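B-type flagellar hook-associated protein 2 (Pseudomonas aeruginosa, PDB 5FHY) caps the tip of the growing flagellum, where it promotes polymerization of flagellin subunits and prevents them from leaking out unpolymerized. Local coordinates at residues I69-T74 and A102-T107; I175-L180 and D191-V196. All blocks are in the same frame, centred on the assembly; numbering follows the deposited sequence.

Contact 1 (I69-T74 and A102-T107); sequences ISVGDT and AGVSAT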
ATOM      1  N   ILE B  69     -18.598 -48.454  45.767  1.00 90.10           N
ATOM      2  CA  ILE B  69     -19.185 -47.355  45.019  1.00 85.17           C
ATOM      3  C   ILE B  69     -19.751 -47.882  43.711  1.00 81.58           C
ATOM      4  O   ILE B  69     -19.094 -48.641  43.006  1.00 88.52           O
ATOM      5  CB  ILE B  69     -18.146 -46.248  44.739  1.00 84.43           C
ATOM      6  CG1 ILE B  69     -17.589 -45.691  46.051  1.00 82.34           C
ATOM      7  CG2 ILE B  69     -18.751 -45.140  43.890  1.00 81.80           C
ATOM      8  CD1 ILE B  69     -16.458 -44.700  45.858  1.00 77.26           C
ATOM      9  N   SER B  70     -20.987 -47.511  43.401  1.00 74.58           N
ATOM     10  CA  SER B  70     -21.598 -47.943  42.154  1.00 80.53           C
ATOM     11  C   SER B  70     -22.378 -46.807  41.518  1.00 82.03           C
ATOM     12  O   SER B  70     -22.794 -45.871  42.194  1.00 83.48           O
ATOM     13  CB  SER B  70     -22.516 -49.146  42.391  1.00 93.42           C
ATOM     14  OG  SER B  70     -23.376 -48.921  43.497  1.00100.90           O
ATOM     15  N   VAL B  71     -22.566 -46.892  40.207  1.00 85.00           N
ATOM     16  CA  VAL B  71     -23.417 -45.956  39.491  1.00 84.00           C
ATOM     17  C   VAL B  71     -24.371 -46.764  38.609  1.00 79.80           C
ATOM     18  O   VAL B  71     -24.032 -47.166  37.496  1.00 84.99           O
ATOM     19  CB  VAL B  71     -22.576 -44.940  38.663  1.00 98.29           C
ATOM     20  CG1 VAL B  71     -21.417 -45.635  37.948  1.00101.50           C
ATOM     21  CG2 VAL B  71     -23.455 -44.140  37.698  1.00 93.39           C
ATOM     22  N   GLY B  72     -25.563 -47.032  39.130  1.00 82.64           N
ATOM     23  CA  GLY B  72     -26.524 -47.853  38.420  1.00 97.73           C
ATOM     24  C   GLY B  72     -26.095 -49.306  38.334  1.00113.14           C
ATOM     25  O   GLY B  72     -25.787 -49.942  39.341  1.00108.55           O
ATOM     26  N   ASP B  73     -26.107 -49.828  37.112  1.00140.17           N
ATOM     27  CA  ASP B  73     -25.551 -51.137  36.774  1.00152.01           C
ATOM     28  C   ASP B  73     -24.124 -51.273  37.303  1.00151.29           C
ATOM     29  O   ASP B  73     -23.831 -52.144  38.124  1.00159.86           O
ATOM     30  CB  ASP B  73     -25.613 -51.317  35.239  1.00161.46           C
ATOM     31  CG  ASP B  73     -24.789 -52.500  34.702  1.00168.36           C
ATOM     32  OD1 ASP B  73     -23.795 -52.953  35.305  1.00169.07           O
ATOM     33  OD2 ASP B  73     -25.144 -52.978  33.606  1.00171.18           O
ATOM     34  N   THR B  74     -23.243 -50.402  36.825  1.00133.53           N
ATOM     35  CA  THR B  74     -21.810 -50.556  37.040  1.00121.46           C
ATOM     36  C   THR B  74     -21.407 -50.508  38.508  1.00110.42           C
ATOM     37  O   THR B  74     -21.875 -49.656  39.261  1.00101.84           O
ATOM     38  CB  THR B  74     -21.029 -49.466  36.293  1.00116.42           C
ATOM     39  OG1 THR B  74     -21.489 -49.393  34.940  1.00113.70           O
ATOM     40  CG2 THR B  74     -19.538 -49.774  36.303  1.00117.12           C
ATOM     41  N   ALA B 102     -15.503 -46.310  34.932  1.00 83.90           N
ATOM     42  CA  ALA B 102     -16.906 -45.930  34.819  1.00 81.71           C
ATOM     43  C   ALA B 102     -17.077 -44.429  34.626  1.00 83.99           C
ATOM     44  O   ALA B 102     -18.165 -43.954  34.303  1.00 84.46           O
ATOM     45  CB  ALA B 102     -17.672 -46.393  36.045  1.00 79.64           C
ATOM     46  N   GLY B 103     -15.998 -43.680  34.826  1.00 84.46           N
ATOM     47  CA  GLY B 103     -16.052 -42.240  34.675  1.00 87.69           C
ATOM     48  C   GLY B 103     -16.434 -41.589  35.985  1.00 87.05           C
ATOM     49  O   GLY B 103     -17.110 -40.560  36.015  1.00 89.24           O
ATOM     50  N   VAL B 104     -15.990 -42.193  37.080  1.00 87.87           N
ATOM     51  CA  VAL B 104     -16.212 -41.615  38.393  1.00 85.37           C
ATOM     52  C   VAL B 104     -14.940 -40.937  38.859  1.00 79.54           C
ATOM     53  O   VAL B 104     -13.887 -41.566  38.952  1.00 74.25           O
ATOM     54  CB  VAL B 104     -16.635 -42.676  39.426  1.00 92.35           C
ATOM     55  CG1 VAL B 104     -16.738 -42.055  40.818  1.00 92.34           C
ATOM     56  CG2 VAL B 104     -17.949 -43.328  39.014  1.00 94.08           C
ATOM     57  N   SER B 105     -15.041 -39.644  39.135  1.00 79.04           N
ATOM     58  CA  SER B 105     -13.903 -38.881  39.616  1.00 81.35           C
ATOM     59  C   SER B 105     -14.259 -38.305  40.972  1.00 77.45           C
ATOM     60  O   SER B 105     -15.409 -38.381  41.401  1.00 73.98           O
ATOM     61  CB  SER B 105     -13.526 -37.768  38.634  1.00 86.81           C
ATOM     62  OG  SER B 105     -14.507 -36.742  38.621  1.00103.04           O
ATOM     63  N   ALA B 106     -13.276 -37.726  41.648  1.00 86.34           N
ATOM     64  CA  ALA B 106     -13.485 -37.235  43.002  1.00 94.04           C
ATOM     65  C   ALA B 106     -12.585 -36.049  43.324  1.00 84.22           C
ATOM     66  O   ALA B 106     -11.485 -35.923  42.791  1.00 79.44           O
ATOM     67  CB  ALA B 106     -13.263 -38.352  44.007  1.00101.40           C
ATOM     68  N   THR B 107     -13.060 -35.186  44.211  1.00 79.20           N
ATOM     69  CA  THR B 107     -12.265 -34.065  44.685  1.00 79.10           C
ATOM     70  C   THR B 107     -12.675 -33.721  46.107  1.00 76.83           C
ATOM     71  O   THR B 107     -13.549 -34.370  46.681  1.00 70.46           O
ATOM     72  CB  THR B 107     -12.437 -32.827  43.781  1.00 80.29           C
ATOM     73  OG1 THR B 107     -11.444 -31.847  44.108  1.00 75.39           O
ATOM     74  CG2 THR B 107     -13.821 -32.219  43.965  1.00 78.25           C
TER
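V71 and V104 face each other between a hairpin end and the chain leading into another strand, each leading with one methyl group: V71 CG1 lies 4.3 Å from V104 CG2. The same V71 CG1 is 4.3 Å from A102 CB, and A102 CB is again 4.3 Å from V104 CG2, so the three methyls form a nearly equilateral triangle. V71 supplies one corner from the hairpin; the alanine and the second valine supply the others from either side of G103. A chi1 of 43° sets V71 CG1 between its own backbone N and carbonyl carbon, on the side facing segment 102-107, and leaves CG2 farther from V104. At V104 the roles are divided differently: CG2 is directed at V71, whereas V104 CG1 lies nearer I69, a loose 4.8 Å from I69 CG2.

T74 extends the patch at its more exposed margin. Its methyl, not its hydroxyl, is turned inward, and T74 CG2 approaches A102 CB to 3.9 Å. With chi1 at -49°, CG2 lies opposite the backbone N, while T74 OG1 sits beside that N, farther from A102 than the methyl is. A102 CB is thus approached by both V71 and T74, the residues that flank the two-residue turn G72-D73. A backbone bond from V71 N to T74 O (3.0 Å) closes this turn.

The association is wholly apolar and joins the hairpin of strands 65-71 and 74-81 to the loop residue A102 and to V104, where the chain enters strand 104-111. Both segments belong to the flagellin hook IN motif. Helix 88-98 borders the packing through I95, which touches I69, V104 and A106. L76 of strand 74-81 meets I69 and V104, and strand 114-121 pairs with strand 104-111 through S105 and T107.

Contact 2 (I175-L180 and D191-V196); sequences ITVDGL and DVIDGV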
ATOM      1  N   ILE B 175     -36.762 -34.335  24.076  1.00 82.19           N
ATOM      2  CA  ILE B 175     -36.979 -33.511  22.901  1.00 80.49           C
ATOM      3  C   ILE B 175     -38.330 -33.862  22.302  1.00 77.48           C
ATOM      4  O   ILE B 175     -38.939 -34.867  22.663  1.00 71.69           O
ATOM      5  CB  ILE B 175     -35.875 -33.709  21.837  1.00 77.05           C
ATOM      6  CG1 ILE B 175     -35.934 -35.122  21.254  1.00 79.07           C
ATOM      7  CG2 ILE B 175     -34.495 -33.459  22.422  1.00 79.54           C
ATOM      8  CD1 ILE B 175     -34.827 -35.412  20.268  1.00 79.17           C
ATOM      9  N   THR B 176     -38.809 -33.015  21.403  1.00 79.65           N
ATOM     10  CA  THR B 176     -40.002 -33.323  20.633  1.00 75.07           C
ATOM     11  C   THR B 176     -39.693 -33.088  19.163  1.00 75.03           C
ATOM     12  O   THR B 176     -39.049 -32.107  18.807  1.00 72.88           O
ATOM     13  CB  THR B 176     -41.226 -32.472  21.057  1.00 77.18           C
ATOM     14  OG1 THR B 176     -41.068 -31.127  20.593  1.00 83.84           O
ATOM     15  CG2 THR B 176     -41.404 -32.468  22.569  1.00 76.73           C
ATOM     16  N   VAL B 177     -40.140 -34.000  18.311  1.00 84.16           N
ATOM     17  CA  VAL B 177     -39.961 -33.848  16.875  1.00 83.36           C
ATOM     18  C   VAL B 177     -41.329 -33.879  16.219  1.00 83.85           C
ATOM     19  O   VAL B 177     -41.979 -34.923  16.166  1.00 92.69           O
ATOM     20  CB  VAL B 177     -39.068 -34.952  16.279  1.00 72.42           C
ATOM     21  CG1 VAL B 177     -38.961 -34.785  14.769  1.00 70.33           C
ATOM     22  CG2 VAL B 177     -37.686 -34.928  16.928  1.00 76.61           C
ATOM     23  N   ASP B 178     -41.756 -32.723  15.720  1.00 76.34           N
ATOM     24  CA  ASP B 178     -43.079 -32.555  15.133  1.00 74.42           C
ATOM     25  C   ASP B 178     -44.192 -32.961  16.094  1.00 73.08           C
ATOM     26  O   ASP B 178     -45.238 -33.445  15.674  1.00 75.08           O
ATOM     27  CB  ASP B 178     -43.185 -33.356  13.834  1.00 62.75           C
ATOM     28  CG  ASP B 178     -42.429 -32.707  12.699  1.00 81.64           C
ATOM     29  OD1 ASP B 178     -42.338 -31.463  12.693  1.00 82.28           O
ATOM     30  OD2 ASP B 178     -41.923 -33.434  11.817  1.00 90.83           O
ATOM     31  N   GLY B 179     -43.952 -32.767  17.387  1.00 71.61           N
ATOM     32  CA  GLY B 179     -44.944 -33.063  18.406  1.00 74.34           C
ATOM     33  C   GLY B 179     -44.676 -34.348  19.171  1.00 79.62           C
ATOM     34  O   GLY B 179     -45.223 -34.558  20.255  1.00 86.50           O
ATOM     35  N   LEU B 180     -43.832 -35.210  18.612  1.00 71.71           N
ATOM     36  CA  LEU B 180     -43.573 -36.507  19.226  1.00 71.08           C
ATOM     37  C   LEU B 180     -42.407 -36.436  20.200  1.00 73.89           C
ATOM     38  O   LEU B 180     -41.311 -36.018  19.840  1.00 74.01           O
ATOM     39  CB  LEU B 180     -43.301 -37.554  18.149  1.00 73.26           C
ATOM     40  CG  LEU B 180     -44.379 -37.648  17.071  1.00 74.21           C
ATOM     41  CD1 LEU B 180     -44.025 -38.713  16.047  1.00 70.48           C
ATOM     42  CD2 LEU B 180     -45.737 -37.923  17.706  1.00 78.10           C
ATOM     43  N   ASP B 191     -30.452 -41.550  15.163  1.00 97.85           N
ATOM     44  CA  ASP B 191     -31.559 -42.297  14.574  1.00105.81           C
ATOM     45  C   ASP B 191     -32.904 -42.109  15.295  1.00103.82           C
ATOM     46  O   ASP B 191     -33.770 -42.983  15.238  1.00102.62           O
ATOM     47  CB  ASP B 191     -31.193 -43.787  14.521  1.00114.38           C
ATOM     48  CG  ASP B 191     -30.005 -44.064  13.609  1.00125.76           C
ATOM     49  OD1 ASP B 191     -29.461 -43.100  13.028  1.00128.37           O
ATOM     50  OD2 ASP B 191     -29.610 -45.243  13.476  1.00130.95           O
ATOM     51  N   VAL B 192     -33.078 -40.974  15.967  1.00 98.46           N
ATOM     52  CA  VAL B 192     -34.406 -40.569  16.417  1.00 95.32           C
ATOM     53  C   VAL B 192     -35.176 -40.235  15.150  1.00 92.56           C
ATOM     54  O   VAL B 192     -36.334 -40.615  14.981  1.00 86.42           O
ATOM     55  CB  VAL B 192     -34.374 -39.364  17.374  1.00 89.06           C
ATOM     56  CG1 VAL B 192     -35.773 -38.772  17.521  1.00 76.42           C
ATOM     57  CG2 VAL B 192     -33.822 -39.779  18.727  1.00 92.82           C
ATOM     58  N   ILE B 193     -34.503 -39.499  14.270  1.00 87.48           N
ATOM     59  CA  ILE B 193     -34.859 -39.434  12.862  1.00 81.87           C
ATOM     60  C   ILE B 193     -33.842 -40.304  12.130  1.00 85.37           C
ATOM     61  O   ILE B 193     -32.638 -40.117  12.302  1.00 81.73           O
ATOM     62  CB  ILE B 193     -34.834 -37.992  12.311  1.00 81.98           C
ATOM     63  CG1 ILE B 193     -35.572 -37.037  13.251  1.00 82.03           C
ATOM     64  CG2 ILE B 193     -35.457 -37.938  10.925  1.00 76.07           C
ATOM     65  CD1 ILE B 193     -35.543 -35.596  12.783  1.00 84.48           C
ATOM     66  N   ASP B 194     -34.323 -41.256  11.332  1.00 84.13           N
ATOM     67  CA  ASP B 194     -33.453 -42.229  10.664  1.00 89.75           C
ATOM     68  C   ASP B 194     -32.323 -41.581   9.862  1.00 90.25           C
ATOM     69  O   ASP B 194     -32.560 -40.743   8.995  1.00 87.80           O
ATOM     70  CB  ASP B 194     -34.283 -43.132   9.741  1.00 98.98           C
ATOM     71  CG  ASP B 194     -33.558 -44.416   9.370  1.00112.25           C
ATOM     72  OD1 ASP B 194     -32.888 -44.996  10.249  1.00115.15           O
ATOM     73  OD2 ASP B 194     -33.657 -44.843   8.198  1.00121.18           O
ATOM     74  N   GLY B 195     -31.089 -41.970  10.170  1.00 90.80           N
ATOM     75  CA  GLY B 195     -29.926 -41.500   9.440  1.00 94.47           C
ATOM     76  C   GLY B 195     -29.406 -40.153   9.901  1.00 93.54           C
ATOM     77  O   GLY B 195     -28.434 -39.633   9.354  1.00 96.79           O
ATOM     78  N   VAL B 196     -30.046 -39.588  10.920  1.00 89.52           N
ATOM     79  CA  VAL B 196     -29.661 -38.273  11.400  1.00 88.60           C
ATOM     80  C   VAL B 196     -29.154 -38.354  12.828  1.00 97.43           C
ATOM     81  O   VAL B 196     -29.777 -38.966  13.691  1.00 95.89           O
ATOM     82  CB  VAL B 196     -30.843 -37.279  11.338  1.00 85.05           C
ATOM     83  CG1 VAL B 196     -30.463 -35.940  11.974  1.00 84.35           C
ATOM     84  CG2 VAL B 196     -31.317 -37.092   9.899  1.00 86.15           C
TER
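V177 and I193 meet through aliphatic branches, with no ring or other flat side chain between them; an aromatic residue, Y36 of strand 34-42, borders the contact and touches I193 and D178. The setting is a beta hairpin closed by a type I' turn from V177 to L180; the strand side chains I175 and V177 face the loop joining strands 188-190 and 196-200. The side chains of V177 and I193 cross obliquely, and V177 CG1 comes within 4.0 Å of I193 CD1. The CA-CB bond of I193 does not aim at the hairpin, but CG1 stands opposite the carbonyl carbon (chi1 -47°) and the extended chi2 of 178° carries CD1 across to the valine.

The other methyl of V177 serves a separate partner. V177 CG2 lies 4.3 Å from V192 CG1, and I175 CD1 reaches the same V192 methyl at 4.4 Å. V192 CG1 therefore rests over the pair of methyls, V177 CG2 and I175 CD1, while I193 covers the branch of V177 nearer the turn. All four side chains are buried.

Another subunit adjoins the contact: its I109 packs on V177, its R92 forms a salt bridge with D194, and its T110 OG1 hydrogen-bonds D191 O. Within the loop, I193 to V196 form a type II turn closed by V196 N to I193 O (3.0 Å). D191 adds a weak link across the loop, as G195 N donates to D191 OD1 at 3.5 Å with an N-H...O angle of 143°.

Overall arrangement
In this fragment of FliD, which lacks both ends of the protein, contacts 1 and 2 follow one another along the chain and lie in different family regions, the flagellin hook IN motif and the FliD C-terminal region. Within one subunit they are well separated: their centres are 31 Å apart and their nearest atoms about 21 Å. Both set a hairpin end against another piece of chain through aliphatic side chains. The assembly brings the two regions together between subunits, since T107 of segment 102-107 packs on D194 of a second subunit, while D194 of segment 191-196 packs on T107 of a third. A bound sodium ion lies about 12 Å from the V177 side chain.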